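PDB 5UR2: bifunctional protein PutA from Bdellovibrio bacteriovorus, which probably oxidises proline to glutamate in two steps, pairing a flavin-dependent proline dehydrogenase with an NAD-dependent L-glutamate gamma-semialdehyde dehydrogenase. Local coordinates for residues 127-140 / 169-183. Residues are numbered along the deposited sequence; the frame is centred on the assembly and turned at random.
Sequences LPVLKKARKNKMTF and LAKDAEKWDEVPQID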
loop_
_atom_site.group_PDB
_atom_site.type_symbol
_atom_site.label_atom_id
_atom_site.label_comp_id
_atom_site.label_asym_id
_atom_site.label_seq_id
_atom_site.Cartn_x
_atom_site.Cartn_y
_atom_site.Cartn_z
ATOM N N LEU B 127 8.734 63.236 -4.014
ATOM C CA LEU B 127 8.918 64.379 -4.907
ATOM C C LEU B 127 10.364 64.846 -5.033
ATOM O O LEU B 127 10.836 65.004 -6.171
ATOM C CB LEU B 127 8.001 65.521 -4.455
ATOM C CG LEU B 127 8.139 66.748 -5.357
ATOM C CD1 LEU B 127 7.733 66.434 -6.807
ATOM C CD2 LEU B 127 7.347 67.919 -4.792
ATOM N N PRO B 128 11.113 65.091 -3.955
ATOM C CA PRO B 128 12.508 65.518 -4.148
ATOM C C PRO B 128 13.361 64.482 -4.859
ATOM O O PRO B 128 14.282 64.851 -5.595
ATOM C CB PRO B 128 13.004 65.775 -2.716
ATOM C CG PRO B 128 12.101 64.962 -1.846
ATOM C CD PRO B 128 10.763 65.001 -2.526
ATOM N N VAL B 129 13.062 63.193 -4.690
ATOM C CA VAL B 129 13.808 62.166 -5.407
ATOM C C VAL B 129 13.562 62.276 -6.908
ATOM O O VAL B 129 14.495 62.154 -7.709
ATOM C CB VAL B 129 13.445 60.775 -4.856
ATOM C CG1 VAL B 129 14.087 59.673 -5.685
ATOM C CG2 VAL B 129 13.887 60.670 -3.418
ATOM N N LEU B 130 12.306 62.511 -7.305
ATOM C CA LEU B 130 11.969 62.680 -8.715
ATOM C C LEU B 130 12.661 63.900 -9.308
ATOM O O LEU B 130 13.126 63.867 -10.457
ATOM C CB LEU B 130 10.455 62.822 -8.874
ATOM C CG LEU B 130 9.537 61.747 -8.295
ATOM C CD1 LEU B 130 8.095 62.084 -8.651
ATOM C CD2 LEU B 130 9.914 60.355 -8.778
ATOM N N LYS B 131 12.709 65.000 -8.553
ATOM C CA LYS B 131 13.328 66.213 -9.068
ATOM C C LYS B 131 14.837 66.058 -9.150
ATOM O O LYS B 131 15.470 66.583 -10.073
ATOM C CB LYS B 131 12.936 67.411 -8.202
ATOM C CG LYS B 131 11.517 67.919 -8.463
ATOM C CD LYS B 131 11.083 68.872 -7.365
ATOM C CE LYS B 131 10.138 69.952 -7.881
ATOM N NZ LYS B 131 9.512 70.739 -6.781
ATOM N N LYS B 132 15.431 65.348 -8.187
ATOM C CA LYS B 132 16.862 65.064 -8.251
ATOM C C LYS B 132 17.191 64.204 -9.464
ATOM O O LYS B 132 18.192 64.437 -10.151
ATOM C CB LYS B 132 17.322 64.384 -6.960
ATOM C CG LYS B 132 18.755 63.885 -6.989
ATOM C CD LYS B 132 19.324 63.784 -5.581
ATOM C CE LYS B 132 19.861 62.395 -5.289
ATOM N NZ LYS B 132 20.662 62.397 -4.039
ATOM N N ALA B 133 16.347 63.208 -9.750
ATOM C CA ALA B 133 16.550 62.407 -10.951
ATOM C C ALA B 133 16.486 63.284 -12.199
ATOM O O ALA B 133 17.279 63.109 -13.136
ATOM C CB ALA B 133 15.517 61.284 -11.015
ATOM N N ARG B 134 15.564 64.250 -12.218
ATOM C CA ARG B 134 15.472 65.153 -13.357
ATOM C C ARG B 134 16.765 65.946 -13.551
ATOM O O ARG B 134 17.262 66.064 -14.678
ATOM C CB ARG B 134 14.275 66.086 -13.174
ATOM C CG ARG B 134 12.916 65.436 -13.472
ATOM C CD ARG B 134 11.774 66.446 -13.324
ATOM N NE ARG B 134 11.985 67.611 -14.179
ATOM C CZ ARG B 134 11.662 67.662 -15.468
ATOM N NH1 ARG B 134 11.102 66.608 -16.056
ATOM N NH2 ARG B 134 11.898 68.769 -16.170
ATOM N N LYS B 135 17.355 66.447 -12.463
ATOM C CA LYS B 135 18.616 67.178 -12.578
ATOM C C LYS B 135 19.726 66.314 -13.162
ATOM O O LYS B 135 20.656 66.847 -13.773
ATOM C CB LYS B 135 19.049 67.732 -11.216
ATOM N N ASN B 136 19.632 64.992 -13.018
ATOM C CA ASN B 136 20.595 64.075 -13.600
ATOM C C ASN B 136 20.121 63.507 -14.934
ATOM O O ASN B 136 20.551 62.417 -15.318
ATOM C CB ASN B 136 20.939 62.962 -12.606
ATOM C CG ASN B 136 21.860 63.453 -11.486
ATOM O OD1 ASN B 136 21.413 64.113 -10.548
ATOM N ND2 ASN B 136 23.155 63.159 -11.600
ATOM N N LYS B 137 19.220 64.221 -15.626
ATOM C CA LYS B 137 18.777 63.896 -16.988
ATOM C C LYS B 137 17.993 62.591 -17.077
ATOM O O LYS B 137 18.084 61.887 -18.079
ATOM C CB LYS B 137 19.951 63.835 -17.968
ATOM C CG LYS B 137 20.890 65.013 -18.017
ATOM C CD LYS B 137 20.145 66.293 -18.266
ATOM C CE LYS B 137 21.086 67.283 -18.917
ATOM N NZ LYS B 137 21.454 66.781 -20.281
ATOM N N MET B 138 17.189 62.288 -16.062
ATOM C CA MET B 138 16.319 61.118 -16.069
ATOM C C MET B 138 14.914 61.532 -15.667
ATOM O O MET B 138 14.741 62.329 -14.736
ATOM C CB MET B 138 16.809 60.030 -15.081
ATOM C CG MET B 138 18.145 59.381 -15.417
ATOM S SD MET B 138 18.590 58.032 -14.294
ATOM C CE MET B 138 18.820 58.880 -12.733
ATOM N N THR B 139 13.911 60.970 -16.339
ATOM C CA THR B 139 12.537 61.207 -15.929
ATOM C C THR B 139 12.026 59.973 -15.182
ATOM O O THR B 139 12.814 59.113 -14.771
ATOM C CB THR B 139 11.673 61.600 -17.144
ATOM O OG1 THR B 139 10.318 61.801 -16.723
ATOM C CG2 THR B 139 11.713 60.538 -18.222
ATOM N N PHE B 140 10.709 59.869 -15.011
ATOM C CA PHE B 140 10.157 58.907 -14.073
ATOM C C PHE B 140 8.768 58.491 -14.531
ATOM O O PHE B 140 8.131 59.168 -15.340
ATOM C CB PHE B 140 10.083 59.505 -12.657
ATOM C CG PHE B 140 9.125 60.676 -12.538
ATOM C CD1 PHE B 140 7.755 60.462 -12.322
ATOM C CD2 PHE B 140 9.579 61.983 -12.669
ATOM C CE1 PHE B 140 6.871 61.535 -12.226
ATOM C CE2 PHE B 140 8.702 63.064 -12.575
ATOM C CZ PHE B 140 7.357 62.849 -12.349
ATOM N N LEU B 169 0.836 66.110 -8.585
ATOM C CA LEU B 169 2.100 66.101 -9.329
ATOM C C LEU B 169 2.055 67.035 -10.537
ATOM O O LEU B 169 3.036 67.736 -10.823
ATOM C CB LEU B 169 2.467 64.686 -9.766
ATOM C CG LEU B 169 3.708 64.093 -9.110
ATOM C CD1 LEU B 169 4.075 62.753 -9.741
ATOM C CD2 LEU B 169 4.861 65.077 -9.228
ATOM N N ALA B 170 0.941 67.041 -11.273
ATOM C CA ALA B 170 0.812 68.000 -12.368
ATOM C C ALA B 170 0.942 69.431 -11.852
ATOM O O ALA B 170 1.629 70.262 -12.466
ATOM C CB ALA B 170 -0.524 67.811 -13.095
ATOM N N LYS B 171 0.336 69.716 -10.695
ATOM C CA LYS B 171 0.393 71.059 -10.126
ATOM C C LYS B 171 1.826 71.458 -9.786
ATOM O O LYS B 171 2.262 72.565 -10.110
ATOM C CB LYS B 171 -0.505 71.146 -8.891
ATOM C CG LYS B 171 -0.503 72.531 -8.206
ATOM C CD LYS B 171 -0.913 73.662 -9.158
ATOM C CE LYS B 171 -2.342 73.496 -9.677
ATOM N NZ LYS B 171 -2.671 74.511 -10.729
ATOM N N ASP B 172 2.574 70.572 -9.129
ATOM C CA ASP B 172 3.958 70.909 -8.806
ATOM C C ASP B 172 4.806 71.045 -10.070
ATOM O O ASP B 172 5.692 71.906 -10.140
ATOM C CB ASP B 172 4.551 69.870 -7.853
ATOM C CG ASP B 172 5.822 70.354 -7.180
ATOM O OD1 ASP B 172 5.714 71.093 -6.175
ATOM O OD2 ASP B 172 6.925 69.996 -7.638
ATOM N N ALA B 173 4.548 70.215 -11.085
ATOM C CA ALA B 173 5.353 70.269 -12.299
ATOM C C ALA B 173 5.148 71.546 -13.106
ATOM O O ALA B 173 5.949 71.826 -14.006
ATOM C CB ALA B 173 5.066 69.051 -13.170
ATOM N N GLU B 174 4.126 72.341 -12.797
ATOM C CA GLU B 174 3.979 73.623 -13.485
ATOM C C GLU B 174 5.207 74.513 -13.297
ATOM O O GLU B 174 5.503 75.344 -14.161
ATOM C CB GLU B 174 2.721 74.350 -12.998
ATOM C CG GLU B 174 1.419 73.674 -13.414
ATOM C CD GLU B 174 0.202 74.355 -12.832
ATOM O OE1 GLU B 174 0.346 75.457 -12.270
ATOM O OE2 GLU B 174 -0.903 73.787 -12.922
ATOM N N LYS B 175 5.938 74.353 -12.196
ATOM C CA LYS B 175 7.093 75.206 -11.934
ATOM C C LYS B 175 8.411 74.609 -12.421
ATOM O O LYS B 175 9.447 75.271 -12.311
ATOM C CB LYS B 175 7.187 75.519 -10.430
ATOM N N TRP B 176 8.396 73.407 -12.996
ATOM C CA TRP B 176 9.631 72.735 -13.387
ATOM C C TRP B 176 10.205 73.353 -14.660
ATOM O O TRP B 176 9.471 73.639 -15.612
ATOM C CB TRP B 176 9.376 71.245 -13.624
ATOM C CG TRP B 176 8.893 70.471 -12.424
ATOM C CD1 TRP B 176 8.720 70.939 -11.142
ATOM C CD2 TRP B 176 8.502 69.093 -12.402
ATOM N NE1 TRP B 176 8.254 69.929 -10.329
ATOM C CE2 TRP B 176 8.117 68.786 -11.074
ATOM C CE3 TRP B 176 8.441 68.086 -13.375
ATOM C CZ2 TRP B 176 7.664 67.520 -10.701
ATOM C CZ3 TRP B 176 8.000 66.821 -12.999
ATOM C CH2 TRP B 176 7.619 66.552 -11.669
ATOM N N ASP B 177 11.518 73.578 -14.667
ATOM C CA ASP B 177 12.195 73.992 -15.888
ATOM C C ASP B 177 12.261 72.825 -16.874
ATOM O O ASP B 177 12.235 71.655 -16.484
ATOM C CB ASP B 177 13.602 74.499 -15.584
ATOM C CG ASP B 177 13.606 75.723 -14.689
ATOM O OD1 ASP B 177 12.524 76.307 -14.453
ATOM O OD2 ASP B 177 14.703 76.110 -14.235
ATOM N N GLU B 178 12.361 73.153 -18.166
ATOM C CA GLU B 178 12.412 72.127 -19.202
ATOM C C GLU B 178 13.805 71.513 -19.320
ATOM O O GLU B 178 14.810 72.231 -19.393
ATOM C CB GLU B 178 12.002 72.695 -20.562
ATOM C CG GLU B 178 11.612 71.599 -21.550
ATOM C CD GLU B 178 11.725 72.022 -23.009
ATOM O OE1 GLU B 178 12.700 72.728 -23.355
ATOM O OE2 GLU B 178 10.862 71.613 -23.820
ATOM N N VAL B 179 13.854 70.185 -19.360
ATOM C CA VAL B 179 15.073 69.427 -19.612
ATOM C C VAL B 179 14.885 68.644 -20.904
ATOM O O VAL B 179 14.321 67.548 -20.902
ATOM C CB VAL B 179 15.414 68.490 -18.442
ATOM C CG1 VAL B 179 16.726 67.787 -18.726
ATOM C CG2 VAL B 179 15.492 69.280 -17.130
ATOM N N PRO B 180 15.361 69.180 -22.036
ATOM C CA PRO B 180 14.952 68.646 -23.352
ATOM C C PRO B 180 15.280 67.181 -23.567
ATOM O O PRO B 180 14.555 66.508 -24.314
ATOM C CB PRO B 180 15.696 69.544 -24.348
ATOM C CG PRO B 180 16.006 70.784 -23.594
ATOM C CD PRO B 180 16.153 70.416 -22.151
ATOM N N GLN B 181 16.372 66.676 -22.976
ATOM C CA GLN B 181 16.689 65.261 -23.137
ATOM C C GLN B 181 15.554 64.375 -22.623
ATOM O O GLN B 181 15.330 63.283 -23.160
ATOM C CB GLN B 181 18.008 64.918 -22.432
ATOM C CG GLN B 181 18.437 63.458 -22.622
ATOM C CD GLN B 181 19.847 63.149 -22.133
ATOM O OE1 GLN B 181 20.601 64.048 -21.752
ATOM N NE2 GLN B 181 20.184 61.854 -22.083
ATOM N N ILE B 182 14.808 64.833 -21.618
ATOM C CA ILE B 182 13.723 64.044 -21.047
ATOM C C ILE B 182 12.343 64.626 -21.326
ATOM O O ILE B 182 11.356 63.879 -21.261
ATOM C CB ILE B 182 13.906 63.858 -19.529
ATOM C CG1 ILE B 182 13.855 65.219 -18.828
ATOM C CG2 ILE B 182 15.206 63.121 -19.241
ATOM C CD1 ILE B 182 14.028 65.165 -17.308
ATOM N N ASP B 183 12.236 65.915 -21.652
ATOM C CA ASP B 183 10.941 66.572 -21.784
ATOM C C ASP B 183 10.517 66.751 -23.235
ATOM O O ASP B 183 9.485 67.378 -23.490
ATOM C CB ASP B 183 10.958 67.948 -21.093
ATOM C CG ASP B 183 11.193 67.859 -19.586
ATOM O OD1 ASP B 183 10.956 66.790 -18.999
ATOM O OD2 ASP B 183 11.607 68.873 -18.983
#
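In the proline dehydrogenase beta/alpha barrel, the helix leading into the first strand (138-144) packs against the chain that leaves helix 152-173, and Arg134 and Trp176 form the middle of this contact. The guanidinium illustrates how one group can serve two kinds of interaction. Its edge meets Asp183 end-on in a salt bridge, Arg134 NH1 to Asp183 OD1 at 3.0 Å and Arg134 NH2 to Asp183 OD2 at 2.8 Å, with the two planes only 6° apart and both oxygens using syn lone pairs. Trp176 CE3 lies over one face of the guanidinium, toward its rim, with the planes 27° apart, while Ile182 CD1 covers the opposite face. A bend at chi3 (56°) turns the guanidinium out of the line of its aliphatic chain. NH2 also makes a weak bond to the carbonyl of Asp177.

Farther along, Lys131 crosses the indole at about a right angle, CG over the rim of one face, and its NZ makes a salt bridge to Asp172 OD2 (2.8 Å) through the syn lone pair. Trp176 NE1 donates to the same oxygen from the anti side, tilted well out of the carboxylate plane, which fixes the rotation of the indole. Phe140 CZ lies at the indole edge, 3.8 Å from Trp176 CH2; Leu127 CD1, also at that edge, meets Leu169 CD2, and Leu169 CD1 meets Phe140 CE1. Lys137, the C-prime residue of the Schellman motif ending the helix, has its O 3.3 Å from Ile182 CG2. Asp183 OD2 takes a second bond, from Val179 N at 2.6 Å, arriving from above the carboxylate plane.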